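PDB 4UQM: uracil-dna glycosylase from Deinococcus radiodurans, which belongs to the uracil-DNA glycosylase superfamily and has an alpha/beta fold built round a central four-stranded parallel sheet. Local coordinates for residues Val75-Leu80 and Gly234-Gln239; Thr55-Ala60 and Val147-Ala152; Ala21-Asp26 and Ala66-Pro71. The protein carries 1 engineered substitution. All blocks are in the same frame, centred on the assembly; numbering follows the deposited sequence.

Contact 1. Residues Val75-Leu80 and Gly234-Gln239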
loop_
_atom_site.group_PDB
_atom_site.type_symbol
_atom_site.label_atom_id
_atom_site.label_comp_id
_atom_site.label_asym_id
_atom_site.label_seq_id
_atom_site.Cartn_x
_atom_site.Cartn_y
_atom_site.Cartn_z
ATOM N N VAL A 75 1.047 9.777 8.075
ATOM C CA VAL A 75 1.572 9.376 6.765
ATOM C C VAL A 75 2.672 10.337 6.304
ATOM O O VAL A 75 2.443 11.521 6.192
ATOM C CB VAL A 75 0.456 9.322 5.690
ATOM C CG1 VAL A 75 1.008 8.942 4.336
ATOM C CG2 VAL A 75 -0.634 8.346 6.086
ATOM N N LYS A 76 3.849 9.796 6.032
ATOM C CA LYS A 76 4.864 10.517 5.341
ATOM C C LYS A 76 5.284 9.914 4.017
ATOM O O LYS A 76 5.824 10.646 3.167
ATOM C CB LYS A 76 6.036 10.816 6.248
ATOM C CG LYS A 76 6.827 9.683 6.713
ATOM C CD LYS A 76 7.873 10.238 7.729
ATOM C CE LYS A 76 9.012 9.301 7.991
ATOM N NZ LYS A 76 9.839 9.977 9.025
ATOM N N VAL A 77 5.033 8.614 3.847
ATOM C CA VAL A 77 5.302 7.933 2.569
ATOM C C VAL A 77 4.103 7.075 2.265
ATOM O O VAL A 77 3.561 6.424 3.179
ATOM C CB VAL A 77 6.559 7.036 2.650
ATOM C CG1 VAL A 77 6.788 6.284 1.327
ATOM C CG2 VAL A 77 7.795 7.856 3.043
ATOM N N LEU A 78 3.605 7.146 1.035
ATOM C CA LEU A 78 2.519 6.297 0.628
ATOM C C LEU A 78 3.038 5.408 -0.489
ATOM O O LEU A 78 3.389 5.889 -1.519
ATOM C CB LEU A 78 1.305 7.134 0.176
ATOM C CG LEU A 78 0.009 6.360 -0.103
ATOM C CD1 LEU A 78 -1.179 7.287 -0.063
ATOM C CD2 LEU A 78 0.068 5.634 -1.459
ATOM N N ILE A 79 3.124 4.114 -0.215
ATOM C CA ILE A 79 3.497 3.098 -1.188
ATOM C C ILE A 79 2.219 2.548 -1.785
ATOM O O ILE A 79 1.338 2.127 -1.053
ATOM C CB ILE A 79 4.387 1.966 -0.613
ATOM C CG1 ILE A 79 5.756 2.557 -0.312
ATOM C CG2 ILE A 79 4.489 0.739 -1.505
ATOM C CD1 ILE A 79 6.713 1.620 0.357
ATOM N N LEU A 80 2.105 2.543 -3.113
ATOM C CA LEU A 80 0.916 2.043 -3.772
ATOM C C LEU A 80 1.279 0.974 -4.792
ATOM O O LEU A 80 1.963 1.258 -5.775
ATOM C CB LEU A 80 0.172 3.183 -4.460
ATOM C CG LEU A 80 -1.238 2.881 -4.976
ATOM C CD1 LEU A 80 -2.164 2.512 -3.855
ATOM C CD2 LEU A 80 -1.829 3.960 -5.806
ATOM N N GLY A 234 11.852 13.571 8.886
ATOM C CA GLY A 234 12.836 12.553 9.098
ATOM C C GLY A 234 12.764 11.475 8.026
ATOM O O GLY A 234 11.691 11.173 7.510
ATOM N N PRO A 235 13.905 10.887 7.725
ATOM C CA PRO A 235 13.938 9.771 6.773
ATOM C C PRO A 235 13.290 8.546 7.356
ATOM O O PRO A 235 13.114 8.441 8.552
ATOM C CB PRO A 235 15.412 9.522 6.583
ATOM C CG PRO A 235 16.095 10.060 7.802
ATOM C CD PRO A 235 15.229 11.145 8.330
ATOM N N VAL A 236 12.914 7.660 6.482
ATOM C CA VAL A 236 12.486 6.332 6.897
ATOM C C VAL A 236 13.695 5.465 7.208
ATOM O O VAL A 236 14.694 5.462 6.508
ATOM C CB VAL A 236 11.689 5.634 5.748
ATOM C CG1 VAL A 236 11.331 4.177 6.094
ATOM C CG2 VAL A 236 10.420 6.416 5.419
ATOM N N GLU A 237 13.594 4.703 8.296
ATOM C CA GLU A 237 14.544 3.652 8.553
ATOM C C GLU A 237 14.085 2.395 7.826
ATOM O O GLU A 237 13.143 1.717 8.264
ATOM C CB GLU A 237 14.606 3.380 10.042
ATOM C CG GLU A 237 15.466 2.184 10.405
ATOM C CD GLU A 237 16.888 2.411 10.027
ATOM O OE1 GLU A 237 17.575 3.165 10.734
ATOM O OE2 GLU A 237 17.311 1.930 8.975
ATOM N N TRP A 238 14.658 2.154 6.650
ATOM C CA TRP A 238 14.233 1.042 5.838
ATOM C C TRP A 238 14.681 -0.315 6.397
ATOM O O TRP A 238 14.062 -1.343 6.111
ATOM C CB TRP A 238 14.699 1.211 4.372
ATOM C CG TRP A 238 14.090 2.403 3.668
ATOM C CD1 TRP A 238 14.722 3.573 3.327
ATOM C CD2 TRP A 238 12.733 2.532 3.212
ATOM N NE1 TRP A 238 13.833 4.415 2.693
ATOM C CE2 TRP A 238 12.611 3.795 2.598
ATOM C CE3 TRP A 238 11.632 1.677 3.231
ATOM C CZ2 TRP A 238 11.399 4.250 2.062
ATOM C CZ3 TRP A 238 10.438 2.133 2.683
ATOM C CH2 TRP A 238 10.332 3.403 2.114
ATOM N N GLN A 239 15.761 -0.354 7.174
ATOM C CA GLN A 239 16.176 -1.623 7.783
ATOM C C GLN A 239 15.084 -2.212 8.630
ATOM O O GLN A 239 14.468 -1.511 9.396
ATOM C CB GLN A 239 17.419 -1.419 8.651
ATOM C CG GLN A 239 17.984 -2.729 9.218
ATOM C CD GLN A 239 18.393 -3.681 8.096
ATOM O OE1 GLN A 239 19.301 -3.366 7.311
ATOM N NE2 GLN A 239 17.740 -4.818 8.008
#
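The central parallel sheet of the uracil-DNA glycosylase fold meets the C-terminal tail here. Lys76, just before strand 77-81, and Val77 and Ile79 on it face Gly234, Val236 and Trp238 in the loop after helix 220-230. One polar bond crosses the contact: Lys76 NZ donates to Gly234 O at 2.7 Å. The ammonium lies above the carbonyl plane, 54° out of it. The lysine chain is extended beyond CG, which carries the ammonium across to the tail. On the way its CE passes Val236 CG2 at 4.1 Å.

The rest is apolar. Val77 and Val236 meet through single methyls, CG2 to CG2, at 3.8 Å. The two branches of Val236 divide the work. CG2, anti to its carbonyl carbon, points at the strand. CG1, anti to the backbone N (chi1 175°), sits over the centre of the Trp238 ring, 3.6 Å above its plane. Ile79 CD1 approaches the same indole at its edge, 4.4 Å from CH2. Trp133 and Phe221 add edge-to-face contacts to this ring. The tail backbone is tied down nearby: Asn225 OD1 takes the N-H of Val236, and Gln136 OE1 that of Glu237.

The chemistry thus changes along the contact. At the partly exposed end a lysine is held by an uncharged carbonyl, while deeper in, the buried valines, isoleucine and indole meet across the contact by van der Waals packing.

Contact 2. Residues Thr55-Ala60 and Val147-Ala152. Engineered in segment 147-152: Ala150 (natural residue Gly).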
loop_
_atom_site.group_PDB
_atom_site.type_symbol
_atom_site.label_atom_id
_atom_site.label_comp_id
_atom_site.label_asym_id
_atom_site.label_seq_id
_atom_site.Cartn_x
_atom_site.Cartn_y
_atom_site.Cartn_z
ATOM N N THR A 55 -12.484 -18.094 -2.968
ATOM C CA THR A 55 -11.547 -17.697 -1.948
ATOM C C THR A 55 -11.025 -16.320 -2.326
ATOM O O THR A 55 -10.420 -16.171 -3.398
ATOM C CB THR A 55 -10.426 -18.725 -1.832
ATOM O OG1 THR A 55 -10.972 -20.026 -1.504
ATOM C CG2 THR A 55 -9.406 -18.282 -0.749
ATOM N N ILE A 56 -11.228 -15.375 -1.434
ATOM C CA ILE A 56 -10.825 -13.972 -1.652
ATOM C C ILE A 56 -9.792 -13.568 -0.579
ATOM O O ILE A 56 -9.981 -13.815 0.585
ATOM C CB ILE A 56 -12.042 -12.989 -1.586
ATOM C CG1 ILE A 56 -13.141 -13.430 -2.565
ATOM C CG2 ILE A 56 -11.672 -11.545 -1.748
ATOM C CD1 ILE A 56 -12.680 -13.531 -4.015
ATOM N N TYR A 57 -8.732 -12.867 -1.012
ATOM C CA TYR A 57 -7.679 -12.415 -0.150
ATOM C C TYR A 57 -7.615 -10.883 -0.158
ATOM O O TYR A 57 -8.008 -10.239 -1.118
ATOM C CB TYR A 57 -6.341 -12.963 -0.644
ATOM C CG TYR A 57 -6.246 -14.469 -0.660
ATOM C CD1 TYR A 57 -6.557 -15.252 0.441
ATOM C CD2 TYR A 57 -5.856 -15.126 -1.826
ATOM C CE1 TYR A 57 -6.428 -16.634 0.389
ATOM C CE2 TYR A 57 -5.708 -16.494 -1.872
ATOM C CZ TYR A 57 -6.009 -17.248 -0.773
ATOM O OH TYR A 57 -5.893 -18.627 -0.822
ATOM N N PRO A 58 -7.115 -10.279 0.939
ATOM C CA PRO A 58 -6.830 -10.920 2.213
ATOM C C PRO A 58 -8.143 -11.259 2.937
ATOM O O PRO A 58 -9.214 -10.926 2.467
ATOM C CB PRO A 58 -6.116 -9.805 2.983
ATOM C CG PRO A 58 -6.801 -8.555 2.472
ATOM C CD PRO A 58 -6.996 -8.830 0.999
ATOM N N PRO A 59 -8.043 -11.919 4.080
ATOM C CA PRO A 59 -9.245 -12.131 4.913
ATOM C C PRO A 59 -9.956 -10.810 5.182
ATOM O O PRO A 59 -9.312 -9.728 5.304
ATOM C CB PRO A 59 -8.673 -12.732 6.199
ATOM C CG PRO A 59 -7.395 -13.431 5.731
ATOM C CD PRO A 59 -6.852 -12.499 4.717
ATOM N N ALA A 60 -11.291 -10.864 5.250
ATOM C CA ALA A 60 -12.057 -9.629 5.373
ATOM C C ALA A 60 -11.630 -8.762 6.587
ATOM O O ALA A 60 -11.557 -7.546 6.439
ATOM C CB ALA A 60 -13.553 -9.919 5.411
ATOM N N VAL A 147 -8.550 -9.516 -3.876
ATOM C CA VAL A 147 -8.253 -10.287 -5.081
ATOM C C VAL A 147 -8.787 -11.692 -4.930
ATOM O O VAL A 147 -8.859 -12.237 -3.834
ATOM C CB VAL A 147 -6.734 -10.308 -5.319
ATOM C CG1 VAL A 147 -5.978 -11.020 -4.197
ATOM C CG2 VAL A 147 -6.390 -10.909 -6.674
ATOM N N ARG A 148 -9.244 -12.267 -6.023
ATOM C CA ARG A 148 -9.616 -13.688 -6.047
ATOM C C ARG A 148 -8.359 -14.554 -6.092
ATOM O O ARG A 148 -7.372 -14.227 -6.799
ATOM C CB ARG A 148 -10.504 -13.953 -7.274
ATOM C CG ARG A 148 -11.282 -15.230 -7.268
ATOM C CD ARG A 148 -12.072 -15.332 -8.566
ATOM N NE ARG A 148 -12.968 -14.198 -8.932
ATOM C CZ ARG A 148 -13.503 -13.997 -10.126
ATOM N NH1 ARG A 148 -13.294 -14.827 -11.131
ATOM N NH2 ARG A 148 -14.277 -12.983 -10.346
ATOM N N ALA A 149 -8.363 -15.645 -5.333
ATOM C CA ALA A 149 -7.247 -16.559 -5.327
ATOM C C ALA A 149 -6.761 -16.925 -6.698
ATOM O O ALA A 149 -7.552 -17.189 -7.589
ATOM C CB ALA A 149 -7.605 -17.822 -4.542
ATOM N N ALA A 150 -5.450 -16.944 -6.856
ATOM C CA ALA A 150 -4.785 -17.300 -8.092
ATOM C C ALA A 150 -4.935 -16.402 -9.289
ATOM O O ALA A 150 -4.368 -16.745 -10.339
ATOM C CB ALA A 150 -5.097 -18.745 -8.486
ATOM N N GLN A 151 -5.595 -15.237 -9.152
ATOM C CA GLN A 151 -5.964 -14.424 -10.301
ATOM C C GLN A 151 -5.620 -12.923 -10.085
ATOM O O GLN A 151 -6.428 -12.153 -9.550
ATOM C CB GLN A 151 -7.457 -14.609 -10.543
ATOM C CG GLN A 151 -7.878 -16.007 -10.935
ATOM C CD GLN A 151 -9.406 -16.268 -10.910
ATOM O OE1 GLN A 151 -10.196 -15.419 -11.365
ATOM N NE2 GLN A 151 -9.817 -17.461 -10.429
ATOM N N ALA A 152 -4.398 -12.514 -10.448
ATOM C CA ALA A 152 -4.003 -11.146 -10.258
ATOM C C ALA A 152 -4.932 -10.161 -10.941
ATOM O O ALA A 152 -5.333 -10.335 -12.091
ATOM C CB ALA A 152 -2.573 -10.922 -10.728
#
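The Tyr57 ring meets Ala149 obliquely, with CE2 3.5 Å from Ala149 CB. Its CG is anti to the carbonyl carbon (chi1 -61°), which swings the ring alongside Ala149, and Pro88 also touches the tyrosine. The second flat group is the Arg148 guanidinium. It forms a cation-pi contact with Tyr54, and its NE makes a salt bridge with Glu50.

Both groups extend from a short antiparallel ladder. Ile56 and Arg148 form a non-hydrogen-bonded pair, and Tyr57 and Val147 a hydrogen-bonded one. Tyr57 N gives to Val147 O at 2.9 Å, and Ala149 N to Thr55 O at 2.9 Å; both bonds are nearly straight. Val147 N returns a bond to Tyr57 O, also 2.9 Å but more bent, at 144°. On the face of Ile56, its CD1 rests on Arg148 CG at 3.9 Å. On the face of Tyr57, its CB packs on Val147 CG1 at 4.1 Å.

At one end the Tyr57-Pro58 peptide is cis. At the other, a type II turn from Arg148 to Gln151, closed by Gln151 N to Arg148 O, follows the strand. Ala150, an engineered residue, occupies its third position with a positive phi of 67°.

Strand 56-57 is the next element after helix 38-53, whose Glu50 touches Ile56 as well as binding Arg148. Strand 147-148 follows strand 138-142, an outermost strand of the central parallel sheet.

Contact 3. Residues Ala21-Asp26 and Ala66-Pro71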
loop_
_atom_site.group_PDB
_atom_site.type_symbol
_atom_site.label_atom_id
_atom_site.label_comp_id
_atom_site.label_asym_id
_atom_site.label_seq_id
_atom_site.Cartn_x
_atom_site.Cartn_y
_atom_site.Cartn_z
ATOM N N ALA A 21 -14.524 -1.347 11.292
ATOM C CA ALA A 21 -14.283 -1.133 12.730
ATOM C C ALA A 21 -12.860 -0.711 12.998
ATOM O O ALA A 21 -11.938 -1.130 12.284
ATOM C CB ALA A 21 -14.578 -2.403 13.482
ATOM N N ASN A 22 -12.674 0.045 14.082
ATOM C CA ASN A 22 -11.370 0.282 14.659
ATOM C C ASN A 22 -10.386 0.936 13.671
ATOM O O ASN A 22 -9.230 0.480 13.542
ATOM C CB ASN A 22 -10.768 -1.017 15.225
ATOM C CG ASN A 22 -9.491 -0.776 16.067
ATOM O OD1 ASN A 22 -9.334 0.265 16.673
ATOM N ND2 ASN A 22 -8.573 -1.724 16.052
ATOM N N LEU A 23 -10.874 1.942 12.944
ATOM C CA LEU A 23 -10.018 2.839 12.171
ATOM C C LEU A 23 -9.657 4.049 13.011
ATOM O O LEU A 23 -10.457 4.498 13.876
ATOM C CB LEU A 23 -10.709 3.334 10.895
ATOM C CG LEU A 23 -11.174 2.291 9.878
ATOM C CD1 LEU A 23 -11.798 2.972 8.715
ATOM C CD2 LEU A 23 -9.994 1.441 9.460
ATOM N N PRO A 24 -8.430 4.570 12.817
ATOM C CA PRO A 24 -8.078 5.833 13.436
ATOM C C PRO A 24 -9.132 6.881 13.091
ATOM O O PRO A 24 -9.708 6.881 12.003
ATOM C CB PRO A 24 -6.718 6.172 12.797
ATOM C CG PRO A 24 -6.162 4.867 12.399
ATOM C CD PRO A 24 -7.328 4.034 11.984
ATOM N N GLU A 25 -9.414 7.793 14.017
ATOM C CA GLU A 25 -10.484 8.770 13.834
ATOM C C GLU A 25 -10.254 9.662 12.641
ATOM O O GLU A 25 -11.201 10.062 11.999
ATOM C CB GLU A 25 -10.576 9.695 15.073
ATOM C CG GLU A 25 -11.569 10.885 14.999
ATOM C CD GLU A 25 -11.354 11.992 16.040
ATOM O OE1 GLU A 25 -10.497 11.859 16.946
ATOM O OE2 GLU A 25 -12.057 13.037 15.988
ATOM N N ASP A 26 -8.996 10.004 12.363
ATOM C CA ASP A 26 -8.708 10.871 11.220
ATOM C C ASP A 26 -9.101 10.230 9.903
ATOM O O ASP A 26 -9.684 10.899 9.049
ATOM C CB ASP A 26 -7.269 11.434 11.233
ATOM C CG ASP A 26 -6.173 10.404 11.318
ATOM O OD1 ASP A 26 -6.349 9.186 11.065
ATOM O OD2 ASP A 26 -5.037 10.895 11.615
ATOM N N ALA A 66 -3.953 -1.407 6.436
ATOM C CA ALA A 66 -2.988 -0.319 6.203
ATOM C C ALA A 66 -3.431 0.955 6.909
ATOM O O ALA A 66 -2.595 1.705 7.424
ATOM C CB ALA A 66 -2.795 -0.058 4.716
ATOM N N LEU A 67 -4.741 1.271 6.844
ATOM C CA LEU A 67 -5.256 2.471 7.520
ATOM C C LEU A 67 -5.168 2.304 9.018
ATOM O O LEU A 67 -4.920 3.281 9.718
ATOM C CB LEU A 67 -6.702 2.710 7.104
ATOM C CG LEU A 67 -7.029 2.747 5.622
ATOM C CD1 LEU A 67 -8.519 3.022 5.438
ATOM C CD2 LEU A 67 -6.209 3.745 4.863
ATOM N N ARG A 68 -5.425 1.091 9.535
ATOM C CA ARG A 68 -5.281 0.868 10.966
ATOM C C ARG A 68 -3.891 1.077 11.527
ATOM O O ARG A 68 -3.727 1.548 12.674
ATOM C CB ARG A 68 -5.768 -0.563 11.345
ATOM C CG ARG A 68 -7.251 -0.768 11.017
ATOM C CD ARG A 68 -7.796 -2.059 11.611
ATOM N NE ARG A 68 -9.230 -2.150 11.326
ATOM C CZ ARG A 68 -9.800 -2.886 10.373
ATOM N NH1 ARG A 68 -9.092 -3.639 9.550
ATOM N NH2 ARG A 68 -11.066 -2.751 10.143
ATOM N N TYR A 69 -2.892 0.715 10.758
ATOM C CA TYR A 69 -1.489 0.733 11.265
ATOM C C TYR A 69 -0.809 2.060 10.988
ATOM O O TYR A 69 0.152 2.363 11.671
ATOM C CB TYR A 69 -0.725 -0.515 10.735
ATOM C CG TYR A 69 -1.440 -1.791 11.210
ATOM C CD1 TYR A 69 -2.408 -1.728 12.238
ATOM C CD2 TYR A 69 -1.255 -3.033 10.616
ATOM C CE1 TYR A 69 -3.095 -2.835 12.675
ATOM C CE2 TYR A 69 -1.932 -4.172 11.102
ATOM C CZ TYR A 69 -2.885 -4.034 12.080
ATOM O OH TYR A 69 -3.673 -5.066 12.656
ATOM N N THR A 70 -1.333 2.879 10.076
ATOM C CA THR A 70 -0.757 4.193 9.792
ATOM C C THR A 70 -1.884 5.234 9.700
ATOM O O THR A 70 -2.436 5.411 8.635
ATOM C CB THR A 70 0.019 4.151 8.478
ATOM O OG1 THR A 70 0.928 3.024 8.496
ATOM C CG2 THR A 70 0.790 5.444 8.309
ATOM N N PRO A 71 -2.175 5.967 10.787
ATOM C CA PRO A 71 -3.180 7.058 10.787
ATOM C C PRO A 71 -2.858 8.122 9.726
ATOM O O PRO A 71 -1.683 8.346 9.405
ATOM C CB PRO A 71 -3.056 7.656 12.182
ATOM C CG PRO A 71 -2.578 6.491 13.026
ATOM C CD PRO A 71 -1.644 5.696 12.131
HETATM O O HOH W 1 -6.629 1.287 14.374
#
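Arg68 on helix 65-69 reaches across to Ala21 and Leu23, in the N-terminal segment that leads into helix 25-35. Pro24 stands at the N-cap of helix 25-35, and Thr70 is the first residue beyond the end of helix 65-69. The contact therefore joins a helix start to a helix end at the protein surface.

The direct hydrogen bonds all belong to Arg68. It grips one atom side-on: NE donates to Ala21 O at 3.0 Å and NH2 to the same oxygen at 2.8 Å. The oxygen lies 5° out of the guanidinium plane. The chain is extended from CG to NE (chi2 -170°), which brings the group up to the loop. NH1 turns instead to Asn65 OD1. Two N-H groups on one carbonyl hold the guanidinium's rotation.

The apolar contacts fall into two places. Leu23 CD2 is over one guanidinium face and touches Arg68 CG at 3.9 Å. It also reaches Leu67 CB at 4.2 Å. Trp27 and Leu31 of helix 25-35 cover Leu67. Pro24 and Pro71 meet ring to ring, crossing at about a right angle, with CG to CG at 4.0 Å. Pro24 CG also packs 3.4 Å from Leu67 O.

Asp26 supplies the carboxylate of the contact. It brushes Pro71 CB, but its hydrogen bonds run just past that proline: OD1 accepts from Leu72 N and OD2 from Gly73 N. These two donors would probably favour the ionised form.

One water bridges the segments, donating to Asn22 O at 2.8 Å and, weakly, to Arg68 O at 3.4 Å.

Overall arrangement
Contact 1 includes a strand of the central parallel sheet, contact 3 lies beside it at the end of the preceding helix 65-69, and contact 2 is a separate two-stranded ladder. Contacts 1 and 3 adjoin: Val75 CG2 packs on Thr70 CG2 at 3.9 Å. Their centres are about 17 Å apart. Contact 2 lies across the chain's centre from contact 1, about 27 Å between centres. It does not touch contact 3, although their nearest atoms are only about 6 Å apart. Contact 2 is the one closest to the bound nucleic acid, with nearest atoms about 4 Å away. The nearest atom of contact 1 is about 9 Å from the bound nucleic acid, that of contact 3 about 19 Å.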